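Local coordinates for UPF0311 protein RPA1785 (Rhodopseudomonas palustris, PDB 3C5O) that is of unknown function but folds into a closed antiparallel beta-barrel and belongs to the UPF0311 (DUF3237) family, at residues R63-I68 with I91-V96; G56-I61 with I68-K73. One frame throughout, in Å; residues are numbered along the deposited sequence. Where two conformers were deposited one is given.

Contact 1 (R63-I68 with I91-V96)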
loop_
_atom_site.group_PDB
_atom_site.type_symbol
_atom_site.label_atom_id
_atom_site.label_comp_id
_atom_site.label_asym_id
_atom_site.label_seq_id
_atom_site.Cartn_x
_atom_site.Cartn_y
_atom_site.Cartn_z
ATOM N N ARG B 63 15.856 -1.606 9.281
ATOM C CA ARG B 63 15.488 -2.600 10.265
ATOM C C ARG B 63 16.639 -2.751 11.242
ATOM O O ARG B 63 17.761 -2.332 10.929
ATOM C CB ARG B 63 15.215 -3.940 9.584
ATOM C CG ARG B 63 14.037 -3.982 8.614
ATOM C CD ARG B 63 14.037 -5.399 7.986
ATOM N NE ARG B 63 13.157 -5.564 6.818
ATOM C CZ ARG B 63 12.980 -6.719 6.161
ATOM N NH1 ARG B 63 13.626 -7.823 6.545
ATOM N NH2 ARG B 63 12.158 -6.774 5.117
ATOM N N PRO B 64 16.387 -3.362 12.423
ATOM C CA PRO B 64 17.465 -3.420 13.407
ATOM C C PRO B 64 18.685 -4.223 12.942
ATOM O O PRO B 64 19.771 -4.009 13.468
ATOM C CB PRO B 64 16.800 -4.065 14.648
ATOM C CG PRO B 64 15.336 -3.930 14.441
ATOM C CD PRO B 64 15.166 -4.015 12.928
ATOM N N ASN B 65 18.522 -5.119 11.964
ATOM C CA ASN B 65 19.677 -5.799 11.362
ATOM C C ASN B 65 20.325 -5.006 10.210
ATOM O O ASN B 65 21.216 -5.514 9.533
ATOM C CB ASN B 65 19.300 -7.215 10.898
ATOM C CG ASN B 65 18.363 -7.214 9.696
ATOM O OD1 ASN B 65 17.914 -6.165 9.246
ATOM N ND2 ASN B 65 18.065 -8.398 9.173
ATOM N N GLU B 66 19.850 -3.781 9.969
ATOM C CA GLU B 66 20.457 -2.856 9.004
ATOM C C GLU B 66 20.037 -3.068 7.551
ATOM O O GLU B 66 20.470 -2.327 6.676
ATOM C CB GLU B 66 21.971 -2.811 9.120
ATOM C CG GLU B 66 22.458 -2.434 10.524
ATOM C CD GLU B 66 22.990 -1.015 10.591
ATOM O OE1 GLU B 66 24.063 -0.861 11.216
ATOM O OE2 GLU B 66 22.371 -0.074 10.011
ATOM N N LEU B 67 19.213 -4.086 7.316
ATOM C CA LEU B 67 18.443 -4.220 6.091
ATOM C C LEU B 67 17.722 -2.894 5.848
ATOM O O LEU B 67 17.185 -2.297 6.782
ATOM C CB LEU B 67 17.424 -5.350 6.271
ATOM C CG LEU B 67 16.532 -5.992 5.184
ATOM C CD1 LEU B 67 15.680 -5.005 4.415
ATOM C CD2 LEU B 67 17.326 -6.895 4.284
ATOM N N ILE B 68 17.745 -2.415 4.609
ATOM C CA ILE B 68 16.989 -1.221 4.247
ATOM C C ILE B 68 15.871 -1.577 3.286
ATOM O O ILE B 68 16.121 -2.180 2.252
ATOM C CB ILE B 68 17.878 -0.145 3.633
ATOM C CG1 ILE B 68 18.974 0.246 4.632
ATOM C CG2 ILE B 68 17.043 1.079 3.280
ATOM C CD1 ILE B 68 19.965 1.261 4.083
ATOM N N ILE B 91 14.868 -3.850 -1.508
ATOM C CA ILE B 91 15.712 -4.009 -0.343
ATOM C C ILE B 91 17.181 -3.789 -0.662
ATOM O O ILE B 91 17.638 -4.001 -1.775
ATOM C CB ILE B 91 15.483 -5.380 0.401
ATOM C CG1 ILE B 91 15.726 -6.577 -0.484
ATOM C CG2 ILE B 91 14.051 -5.509 0.948
ATOM C CD1 ILE B 91 15.782 -7.861 0.305
ATOM N N ARG B 92 17.904 -3.299 0.334
ATOM C CA ARG B 92 19.342 -3.301 0.282
ATOM C C ARG B 92 19.868 -3.939 1.559
ATOM O O ARG B 92 19.469 -3.574 2.671
ATOM C CB ARG B 92 19.874 -1.897 0.102
ATOM C CG ARG B 92 21.380 -1.863 0.111
ATOM C CD ARG B 92 21.860 -0.591 -0.497
ATOM N NE ARG B 92 21.692 0.532 0.415
ATOM C CZ ARG B 92 20.978 1.622 0.160
ATOM N NH1 ARG B 92 20.328 1.772 -0.990
ATOM N NH2 ARG B 92 20.931 2.578 1.070
ATOM N N PHE B 93 20.765 -4.906 1.386
ATOM C CA PHE B 93 21.338 -5.670 2.487
ATOM C C PHE B 93 22.788 -6.007 2.116
ATOM O O PHE B 93 23.251 -5.647 1.033
ATOM C CB PHE B 93 20.495 -6.934 2.743
ATOM C CG PHE B 93 20.711 -7.573 4.114
ATOM C CD1 PHE B 93 20.686 -8.961 4.254
ATOM C CD2 PHE B 93 20.911 -6.789 5.258
ATOM C CE1 PHE B 93 20.869 -9.556 5.498
ATOM C CE2 PHE B 93 21.102 -7.382 6.521
ATOM C CZ PHE B 93 21.075 -8.768 6.639
ATOM N N GLY B 94 23.494 -6.668 3.015
ATOM C CA GLY B 94 24.898 -7.022 2.829
ATOM C C GLY B 94 25.585 -7.184 4.187
ATOM O O GLY B 94 24.936 -7.068 5.224
ATOM N N PRO B 95 26.899 -7.471 4.198
ATOM C CA PRO B 95 27.683 -7.436 5.461
ATOM C C PRO B 95 27.527 -6.099 6.209
ATOM O O PRO B 95 27.589 -5.044 5.573
ATOM C CB PRO B 95 29.123 -7.594 4.979
ATOM C CG PRO B 95 29.016 -8.324 3.680
ATOM C CD PRO B 95 27.722 -7.861 3.041
ATOM N N VAL B 96 27.314 -6.134 7.530
ATOM C CA VAL B 96 27.068 -4.905 8.296
ATOM C C VAL B 96 28.146 -3.821 8.182
ATOM O O VAL B 96 27.807 -2.643 8.104
ATOM C CB VAL B 96 26.744 -5.155 9.797
ATOM C CG1 VAL B 96 25.271 -5.447 9.977
ATOM C CG2 VAL B 96 27.630 -6.259 10.414
HETATM O O HOH W 1 21.044 -1.891 4.073
#

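Contact 2 (G56-I61 with I68-K73)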
loop_
_atom_site.group_PDB
_atom_site.type_symbol
_atom_site.label_atom_id
_atom_site.label_comp_id
_atom_site.label_asym_id
_atom_site.label_seq_id
_atom_site.Cartn_x
_atom_site.Cartn_y
_atom_site.Cartn_z
ATOM N N GLY B 56 10.330 14.162 -5.566
ATOM C CA GLY B 56 10.195 12.801 -5.096
ATOM C C GLY B 56 11.207 12.483 -4.010
ATOM O O GLY B 56 12.012 13.337 -3.612
ATOM N N ALA B 57 11.168 11.248 -3.543
ATOM C CA ALA B 57 12.008 10.846 -2.428
ATOM C C ALA B 57 11.976 9.345 -2.300
ATOM O O ALA B 57 11.053 8.701 -2.809
ATOM C CB ALA B 57 11.517 11.496 -1.123
ATOM N N ASP B 58 12.998 8.787 -1.647
ATOM C CA ASP B 58 12.927 7.410 -1.203
ATOM C C ASP B 58 12.569 7.429 0.270
ATOM O O ASP B 58 13.259 8.036 1.080
ATOM C CB ASP B 58 14.242 6.681 -1.440
ATOM C CG ASP B 58 14.087 5.140 -1.348
ATOM O OD1 ASP B 58 12.994 4.650 -0.976
ATOM O OD2 ASP B 58 15.045 4.404 -1.676
ATOM N N PHE B 59 11.484 6.754 0.608
ATOM C CA PHE B 59 11.050 6.614 1.993
ATOM C C PHE B 59 11.500 5.264 2.502
ATOM O O PHE B 59 11.106 4.218 1.980
ATOM C CB PHE B 59 9.538 6.782 2.047
ATOM C CG PHE B 59 9.068 8.043 1.388
ATOM C CD1 PHE B 59 8.937 9.215 2.133
ATOM C CD2 PHE B 59 8.794 8.072 0.020
ATOM C CE1 PHE B 59 8.522 10.397 1.544
ATOM C CE2 PHE B 59 8.369 9.273 -0.607
ATOM C CZ PHE B 59 8.236 10.433 0.178
ATOM N N GLN B 60 12.374 5.271 3.490
ATOM C CA GLN B 60 13.073 4.063 3.831
ATOM C C GLN B 60 12.818 3.702 5.274
ATOM O O GLN B 60 12.495 4.567 6.081
ATOM C CB GLN B 60 14.581 4.222 3.538
ATOM C CG GLN B 60 14.889 4.506 2.062
ATOM C CD GLN B 60 16.371 4.569 1.745
ATOM O OE1 GLN B 60 17.196 4.733 2.631
ATOM N NE2 GLN B 60 16.714 4.417 0.462
ATOM N N ILE B 61 12.925 2.407 5.564
ATOM C CA ILE B 61 13.011 1.889 6.914
ATOM C C ILE B 61 14.280 1.055 7.048
ATOM O O ILE B 61 14.504 0.129 6.264
ATOM C CB ILE B 61 11.795 1.032 7.299
ATOM C CG1 ILE B 61 10.509 1.860 7.173
ATOM C CG2 ILE B 61 12.004 0.442 8.717
ATOM C CD1 ILE B 61 9.240 1.161 7.597
ATOM N N ILE B 68 17.745 -2.415 4.609
ATOM C CA ILE B 68 16.989 -1.221 4.247
ATOM C C ILE B 68 15.871 -1.577 3.286
ATOM O O ILE B 68 16.121 -2.180 2.252
ATOM C CB ILE B 68 17.878 -0.145 3.633
ATOM C CG1 ILE B 68 18.974 0.246 4.632
ATOM C CG2 ILE B 68 17.043 1.079 3.280
ATOM C CD1 ILE B 68 19.965 1.261 4.083
ATOM N N GLU B 69 14.640 -1.226 3.686
ATOM C CA GLU B 69 13.444 -1.336 2.880
ATOM C C GLU B 69 13.311 -0.034 2.093
ATOM O O GLU B 69 13.259 1.039 2.687
ATOM C CB GLU B 69 12.223 -1.568 3.776
ATOM C CG GLU B 69 12.228 -2.921 4.510
ATOM C CD GLU B 69 11.046 -3.088 5.479
ATOM O OE1 GLU B 69 11.029 -4.066 6.260
ATOM O OE2 GLU B 69 10.114 -2.245 5.466
ATOM N N LEU B 70 13.306 -0.121 0.758
ATOM C CA LEU B 70 13.237 1.073 -0.053
ATOM C C LEU B 70 11.839 1.221 -0.615
ATOM O O LEU B 70 11.159 0.239 -0.894
ATOM C CB LEU B 70 14.204 0.992 -1.232
ATOM C CG LEU B 70 15.423 0.087 -1.083
ATOM C CD1 LEU B 70 15.800 -0.303 -2.476
ATOM C CD2 LEU B 70 16.531 0.797 -0.388
ATOM N N GLU B 71 11.439 2.465 -0.809
ATOM C CA GLU B 71 10.121 2.785 -1.347
ATOM C C GLU B 71 10.236 4.165 -1.939
ATOM O O GLU B 71 9.993 5.146 -1.273
ATOM C CB GLU B 71 9.085 2.713 -0.230
ATOM C CG GLU B 71 7.665 2.960 -0.625
ATOM C CD GLU B 71 6.717 2.320 0.374
ATOM O OE1 GLU B 71 6.642 2.782 1.564
ATOM O OE2 GLU B 71 6.089 1.313 -0.029
ATOM N N ALA B 72 10.689 4.234 -3.184
ATOM C CA ALA B 72 10.938 5.509 -3.838
ATOM C C ALA B 72 9.808 5.840 -4.824
ATOM O O ALA B 72 9.355 4.972 -5.555
ATOM C CB ALA B 72 12.278 5.461 -4.568
ATOM N N LYS B 73 9.370 7.102 -4.826
ATOM C CA LYS B 73 8.346 7.573 -5.727
ATOM C C LYS B 73 8.853 8.835 -6.381
ATOM O O LYS B 73 9.218 9.788 -5.719
ATOM C CB LYS B 73 7.049 7.825 -4.975
ATOM C CG LYS B 73 6.456 6.560 -4.395
ATOM C CD LYS B 73 5.175 6.793 -3.629
ATOM C CE LYS B 73 4.789 5.469 -2.942
ATOM N NZ LYS B 73 3.357 5.419 -2.544
HETATM O O HOH W 2 10.107 2.203 3.199
#

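Contact 1 (R63-I68 with I91-V96)
Arg92 O is met by two groups: Ile68 N donates to it over 2.8 Å in an almost straight bond (172° at the hydrogen), and a water lies 2.7 Å from Arg92 O, within reach of Glu66 O as well. The return bond, Arg92 N to Ile68 O, is also 2.8 Å long and completes an antiparallel hydrogen-bonded pair. On one face of the sheet the Ile68 and Arg92 side chains run alongside each other, pointing the same way, and the bend at Arg92 chi3 (76°) brings NH2 to 3.4 Å from Ile68 CD1; the guanidinium also makes a cation-pi contact with Phe115. Here, at one end of the beta-barrel, strand 68-78 starts beside the end of strand 83-93, and the loop leading into it stays in touch with residues 93-96 as these turn into helix 96-103. A type I turn from Arg63 to Glu66 shapes this loop. An Asx turn overlaps its end: Asn65 OD1 accepts from Leu67 N at 3.1 Å, the donor standing above the carbonyl plane. Asn65 O lies in the plane of the Phe93 ring, 3.5 Å from the edge atom CE2, while the Asn65 amide is inclined 29° to that ring. Leu67, modelled in two conformers, packs less certainly against Phe93 and Ile91. Gln133 of a second subunit packs on Asn65, Ile91 and Phe93, whereas the Glu66 carboxylate pairs with Lys103 and Arg100.

Contact 2 (G56-I61 with I68-K73)
Strands 57-61 and 68-73 run antiparallel, their axes 4.4 Å apart at closest and their directions 160° apart. Hydrogen-bonded pairs, Ala57 with Lys73 and Ile61 with Glu69, hold both ends; between them Asp58 and Ala72 form a non-hydrogen-bonded pair, with CA atoms only 3.8 Å apart. The middle is uneven: Phe59 N donates to Glu71 O at 2.9 Å, but Glu71 N turns to a side chain instead of Phe59 O, donating to Asp58 OD1 at 2.7 Å. With CG anti to the backbone N (chi1 -164°), the Asp58 carboxylate reaches across to the partner strand and takes this N-H on the syn lone pair of OD1. Phe59 O accepts from a water at 2.6 Å. Asp58 OD2 receives Gln60 NE2 at 2.7 Å, the donor standing well above the carboxylate plane. An alanine in place of Asp58 would probably leave Glu71 N without this acceptor and Gln60 NE2 without its carboxylate partner. Gln60 OE1, bonded to Arg34, has Ile68 CG2 at 3.7 Å, while Ile61 and Glu69 lie side by side on the other face, where Glu69 pairs with Arg63. This hairpin is flanked by strand 32-45 next to 57-61 and by strand 83-93 next to 68-73; Leu70 reaches Phe115 and Thr117 of strand 114-122, and Phe59, Glu71 and Lys73 pack against a third subunit.

Overall arrangement
The two contacts border strand 68-78 on its two sides: contact 2 joins it to strand 48-62, contact 1 joins its start, and the loop before it, to the end of strand 83-93. Ile68 belongs to both, and a salt bridge between Arg63 NE and Glu69 OE1 (2.7 Å) ties the loop to the strand; Leu70 packs on Ile91 and Arg92. Contact 2 is buried, with its centre about 9 Å from the chain centre, and depends on strand pairing modified by a carboxylate. Contact 1, about 16 Å out and partly buried, has one strand pair, supplemented by turns, a water and side-chain packing round Phe93. They also face different neighbouring subunits.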